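Local coordinates for protein transcription anti-terminator antagonist UpxZ (Bacteroides uniformis ATCC 8492, PDB 4EPZ) that probably antagonises transcription anti-termination, and so takes part in regulating capsular polysaccharide synthesis, at residues A[95-109]-A[120-132]. Numbering follows the deposited sequence. Where two conformers were deposited one is given.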
# COMPACT_ATOMS: atom_id res chain seq x y z
N MSE A 95 13.27 -2.61 3.69
CA MSE A 95 12.51 -2.48 4.95
C MSE A 95 13.39 -2.29 6.19
O MSE A 95 13.13 -1.36 6.96
CB MSE A 95 11.57 -3.70 5.14
CG MSE A 95 10.64 -3.53 6.32
SE MSE A 95 9.31 -2.20 5.86
CE MSE A 95 8.14 -3.35 4.95
N SER A 96 14.45 -3.10 6.35
CA SER A 96 15.31 -3.03 7.55
C SER A 96 16.09 -1.70 7.65
O SER A 96 16.50 -1.31 8.74
CB SER A 96 16.25 -4.24 7.60
OG SER A 96 17.18 -4.20 6.53
N GLN A 97 16.24 -0.97 6.54
CA GLN A 97 16.96 0.30 6.55
C GLN A 97 16.06 1.50 6.85
O GLN A 97 16.56 2.58 7.16
CB GLN A 97 17.62 0.50 5.20
CG GLN A 97 18.75 -0.51 4.90
CD GLN A 97 19.24 -0.27 3.49
OE1 GLN A 97 19.91 0.73 3.22
NE2 GLN A 97 18.83 -1.12 2.56
N LEU A 98 14.75 1.35 6.70
CA LEU A 98 13.88 2.49 6.92
C LEU A 98 13.71 2.80 8.39
O LEU A 98 13.45 1.90 9.20
CB LEU A 98 12.49 2.23 6.29
CG LEU A 98 12.43 2.30 4.77
CD1 LEU A 98 11.11 1.70 4.27
CD2 LEU A 98 12.55 3.74 4.29
N PRO A 99 13.78 4.09 8.77
CA PRO A 99 13.49 4.44 10.15
C PRO A 99 12.00 4.32 10.43
O PRO A 99 11.21 4.28 9.47
CB PRO A 99 13.94 5.90 10.26
CG PRO A 99 13.91 6.42 8.89
CD PRO A 99 14.06 5.28 7.93
N ALA A 100 11.63 4.26 11.74
CA ALA A 100 10.24 4.27 12.16
C ALA A 100 9.57 5.53 11.58
O ALA A 100 10.11 6.64 11.72
CB ALA A 100 10.16 4.28 13.68
N SER A 101 8.45 5.37 10.91
CA SER A 101 7.70 6.44 10.24
C SER A 101 6.36 5.93 9.79
O SER A 101 6.14 4.72 9.78
CB SER A 101 8.44 6.94 9.00
OG SER A 101 8.43 5.93 8.00
N LEU A 102 5.46 6.86 9.40
CA LEU A 102 4.15 6.52 8.84
C LEU A 102 4.38 5.71 7.57
O LEU A 102 3.65 4.75 7.29
CB LEU A 102 3.38 7.82 8.53
CG LEU A 102 1.99 7.65 7.98
CD1 LEU A 102 1.12 6.74 8.89
CD2 LEU A 102 1.32 9.03 7.72
N LEU A 103 5.38 6.13 6.76
CA LEU A 103 5.71 5.41 5.53
C LEU A 103 6.01 3.94 5.82
O LEU A 103 5.48 3.03 5.13
CB LEU A 103 6.94 6.07 4.89
CG LEU A 103 7.55 5.31 3.69
CD1 LEU A 103 6.55 5.19 2.48
CD2 LEU A 103 8.87 5.98 3.28
N LYS A 104 6.87 3.70 6.82
CA LYS A 104 7.30 2.33 7.16
C LYS A 104 6.09 1.55 7.64
O LYS A 104 5.89 0.40 7.20
CB LYS A 104 8.43 2.34 8.19
CG LYS A 104 8.99 0.93 8.37
CD LYS A 104 10.22 0.93 9.26
CE LYS A 104 10.86 -0.43 9.16
NZ LYS A 104 12.15 -0.48 9.91
N MSE A 105 5.23 2.17 8.46
CA MSE A 105 4.01 1.50 8.92
C MSE A 105 3.11 1.09 7.73
O MSE A 105 2.61 -0.04 7.67
CB MSE A 105 3.22 2.43 9.85
CG MSE A 105 1.92 1.80 10.34
SE MSE A 105 2.31 0.28 11.56
CE MSE A 105 0.41 -0.37 11.52
N ARG A 106 2.93 2.00 6.78
CA ARG A 106 2.10 1.72 5.59
C ARG A 106 2.73 0.61 4.74
O ARG A 106 2.01 -0.26 4.28
CB ARG A 106 1.89 3.01 4.78
CG ARG A 106 0.96 3.97 5.54
CD ARG A 106 1.01 5.34 4.92
NE ARG A 106 -0.16 6.14 5.32
CZ ARG A 106 -0.33 7.42 4.99
NH1 ARG A 106 0.61 8.07 4.32
NH2 ARG A 106 -1.42 8.07 5.37
N LEU A 107 4.06 0.60 4.61
CA LEU A 107 4.71 -0.45 3.82
C LEU A 107 4.56 -1.82 4.52
O LEU A 107 4.32 -2.84 3.87
CB LEU A 107 6.18 -0.14 3.61
CG LEU A 107 6.49 0.93 2.57
CD1 LEU A 107 7.95 1.40 2.73
CD2 LEU A 107 6.31 0.38 1.14
N LEU A 108 4.74 -1.83 5.85
CA LEU A 108 4.57 -3.09 6.59
C LEU A 108 3.15 -3.61 6.46
O LEU A 108 2.97 -4.81 6.25
CB LEU A 108 4.89 -2.93 8.08
CG LEU A 108 6.35 -2.67 8.48
CD1 LEU A 108 6.40 -2.04 9.87
CD2 LEU A 108 7.17 -4.00 8.45
N THR A 109 2.14 -2.70 6.51
CA THR A 109 0.74 -3.11 6.47
C THR A 109 0.39 -3.62 5.07
O THR A 109 -0.20 -4.69 4.92
CB THR A 109 -0.15 -1.95 6.94
OG1 THR A 109 0.26 -1.64 8.26
CG2 THR A 109 -1.62 -2.33 6.90
N LEU A 120 5.97 -9.35 9.24
CA LEU A 120 5.58 -7.98 8.90
C LEU A 120 4.48 -7.48 9.87
O LEU A 120 4.62 -6.37 10.38
CB LEU A 120 5.14 -7.86 7.44
CG LEU A 120 6.20 -8.20 6.38
CD1 LEU A 120 5.60 -7.97 4.97
CD2 LEU A 120 7.48 -7.38 6.54
N ALA A 121 3.44 -8.31 10.15
CA ALA A 121 2.40 -7.93 11.13
C ALA A 121 3.03 -7.65 12.49
O ALA A 121 2.70 -6.63 13.10
CB ALA A 121 1.35 -9.03 11.27
N HIS A 122 3.99 -8.52 12.92
CA HIS A 122 4.65 -8.39 14.22
C HIS A 122 5.37 -7.06 14.34
O HIS A 122 5.18 -6.34 15.33
CB HIS A 122 5.62 -9.56 14.48
CG HIS A 122 6.25 -9.50 15.83
ND1 HIS A 122 5.62 -10.01 16.95
CD2 HIS A 122 7.42 -8.93 16.21
CE1 HIS A 122 6.43 -9.77 17.97
NE2 HIS A 122 7.52 -9.12 17.58
N GLU A 123 6.16 -6.69 13.29
CA GLU A 123 6.86 -5.42 13.28
C GLU A 123 5.87 -4.23 13.24
O GLU A 123 6.08 -3.23 13.93
CB GLU A 123 7.81 -5.39 12.10
CG GLU A 123 8.67 -4.15 12.11
CD GLU A 123 9.84 -4.17 11.15
OE1 GLU A 123 10.06 -5.21 10.48
OE2 GLU A 123 10.54 -3.14 11.08
N ALA A 124 4.78 -4.35 12.46
CA ALA A 124 3.74 -3.33 12.38
C ALA A 124 3.10 -3.10 13.77
O ALA A 124 2.95 -1.95 14.17
CB ALA A 124 2.69 -3.74 11.37
N HIS A 125 2.80 -4.19 14.54
CA HIS A 125 2.25 -4.00 15.90
C HIS A 125 3.26 -3.34 16.85
O HIS A 125 2.84 -2.57 17.72
CB HIS A 125 1.73 -5.31 16.48
CG HIS A 125 0.39 -5.65 15.90
ND1 HIS A 125 -0.75 -4.94 16.25
CD2 HIS A 125 0.08 -6.53 14.93
CE1 HIS A 125 -1.73 -5.45 15.52
NE2 HIS A 125 -1.28 -6.43 14.73
N GLN A 126 4.57 -3.58 16.66
CA GLN A 126 5.60 -2.95 17.49
C GLN A 126 5.64 -1.45 17.21
O GLN A 126 5.83 -0.65 18.14
CB GLN A 126 6.97 -3.60 17.25
CG GLN A 126 7.13 -4.96 17.93
CD GLN A 126 8.49 -5.57 17.69
OE1 GLN A 126 8.93 -5.74 16.55
NE2 GLN A 126 9.17 -5.96 18.76
N LEU A 127 5.44 -1.04 15.94
CA LEU A 127 5.42 0.38 15.58
C LEU A 127 4.21 1.05 16.22
O LEU A 127 4.32 2.14 16.81
CB LEU A 127 5.36 0.56 14.06
CG LEU A 127 6.61 0.99 13.35
CD1 LEU A 127 6.29 1.38 11.94
CD2 LEU A 127 7.34 2.15 14.10
N ILE A 128 3.06 0.36 16.18
CA ILE A 128 1.82 0.89 16.78
C ILE A 128 2.06 1.19 18.27
O ILE A 128 1.65 2.25 18.76
CB ILE A 128 0.60 -0.07 16.58
CG1 ILE A 128 0.17 -0.11 15.11
CG2 ILE A 128 -0.60 0.37 17.45
CD1 ILE A 128 -0.90 -1.27 14.76
N GLU A 129 2.70 0.25 18.98
CA GLU A 129 2.99 0.36 20.42
C GLU A 129 3.82 1.61 20.75
O GLU A 129 3.83 2.04 21.89
CB GLU A 129 3.74 -0.89 20.92
CG GLU A 129 2.92 -2.15 21.08
CD GLU A 129 3.76 -3.41 21.22
OE1 GLU A 129 4.78 -3.38 21.95
OE2 GLU A 129 3.40 -4.43 20.59
N THR A 130 4.53 2.17 19.76
CA THR A 130 5.36 3.36 20.02
C THR A 130 4.51 4.66 19.99
O THR A 130 4.99 5.71 20.42
CB THR A 130 6.52 3.49 19.04
OG1 THR A 130 6.06 3.87 17.74
CG2 THR A 130 7.42 2.25 19.03
N TRP A 131 3.26 4.58 19.48
CA TRP A 131 2.38 5.75 19.38
C TRP A 131 1.62 6.03 20.69
O TRP A 131 1.68 5.26 21.65
CB TRP A 131 1.39 5.57 18.22
CG TRP A 131 2.02 5.33 16.88
CD1 TRP A 131 3.30 5.63 16.50
CD2 TRP A 131 1.39 4.74 15.75
NE1 TRP A 131 3.49 5.27 15.18
CE2 TRP A 131 2.34 4.71 14.70
CE3 TRP A 131 0.11 4.22 15.51
CZ2 TRP A 131 2.02 4.22 13.42
CZ3 TRP A 131 -0.21 3.77 14.24
CH2 TRP A 131 0.75 3.75 13.22
N ASN A 132 0.86 7.13 20.69
CA ASN A 132 0.13 7.57 21.85
C ASN A 132 -1.35 7.23 21.68
O ASN A 132 -2.04 7.86 20.88
CB ASN A 132 0.35 9.08 22.01
CG ASN A 132 -0.23 9.65 23.28
OD1 ASN A 132 -0.89 8.95 24.06
ND2 ASN A 132 0.01 10.94 23.49
O HOH W 1 12.79 -3.08 10.01
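Leu-108 is a knob seated in the hollow formed by Leu-120, Glu-123, Ala-124 and Leu-127, where segments 102-109 and 120-129 of consecutive helices run roughly antiparallel (149°) in a helical hairpin. Its CB meets the Ala-124 CB at 4.0 Å, while CD1 and CD2 lie across the Glu-123 stem at about a right angle. Leu-127 forks: CD1 rests on the backbone of Met-105, 3.7 Å from its N, and CD2 reaches the CB of Ala-100 at 3.6 Å. In selenomethionine Met-105, with CG trans to the backbone N (chi1 179°), the chain turns at the next bond, bringing SE against Ala-124 O and CE onto Ile-128 CG1 (3.6 Å). Met-105 CG abuts the Trp-131 ring edge at CH2 (3.7 Å), SE standing obliquely in a Met-aromatic contact. The extended Lys-104 sends its NZ to Leu-98 O (2.8 Å) and to Glu-123 OE2 (3.3 Å), a salt bridge whose hydrogen bond is weak; a water accepts from NZ and donates to OE2. With an alanine in place of Glu-123, Lys-104 would probably lose its carboxylate mate and the hollow round Leu-108 part of one wall. Apolar interlocking thus supplies the fit, while the buried ammonium probably ties the loop before helix 102-115 to helix 118-129.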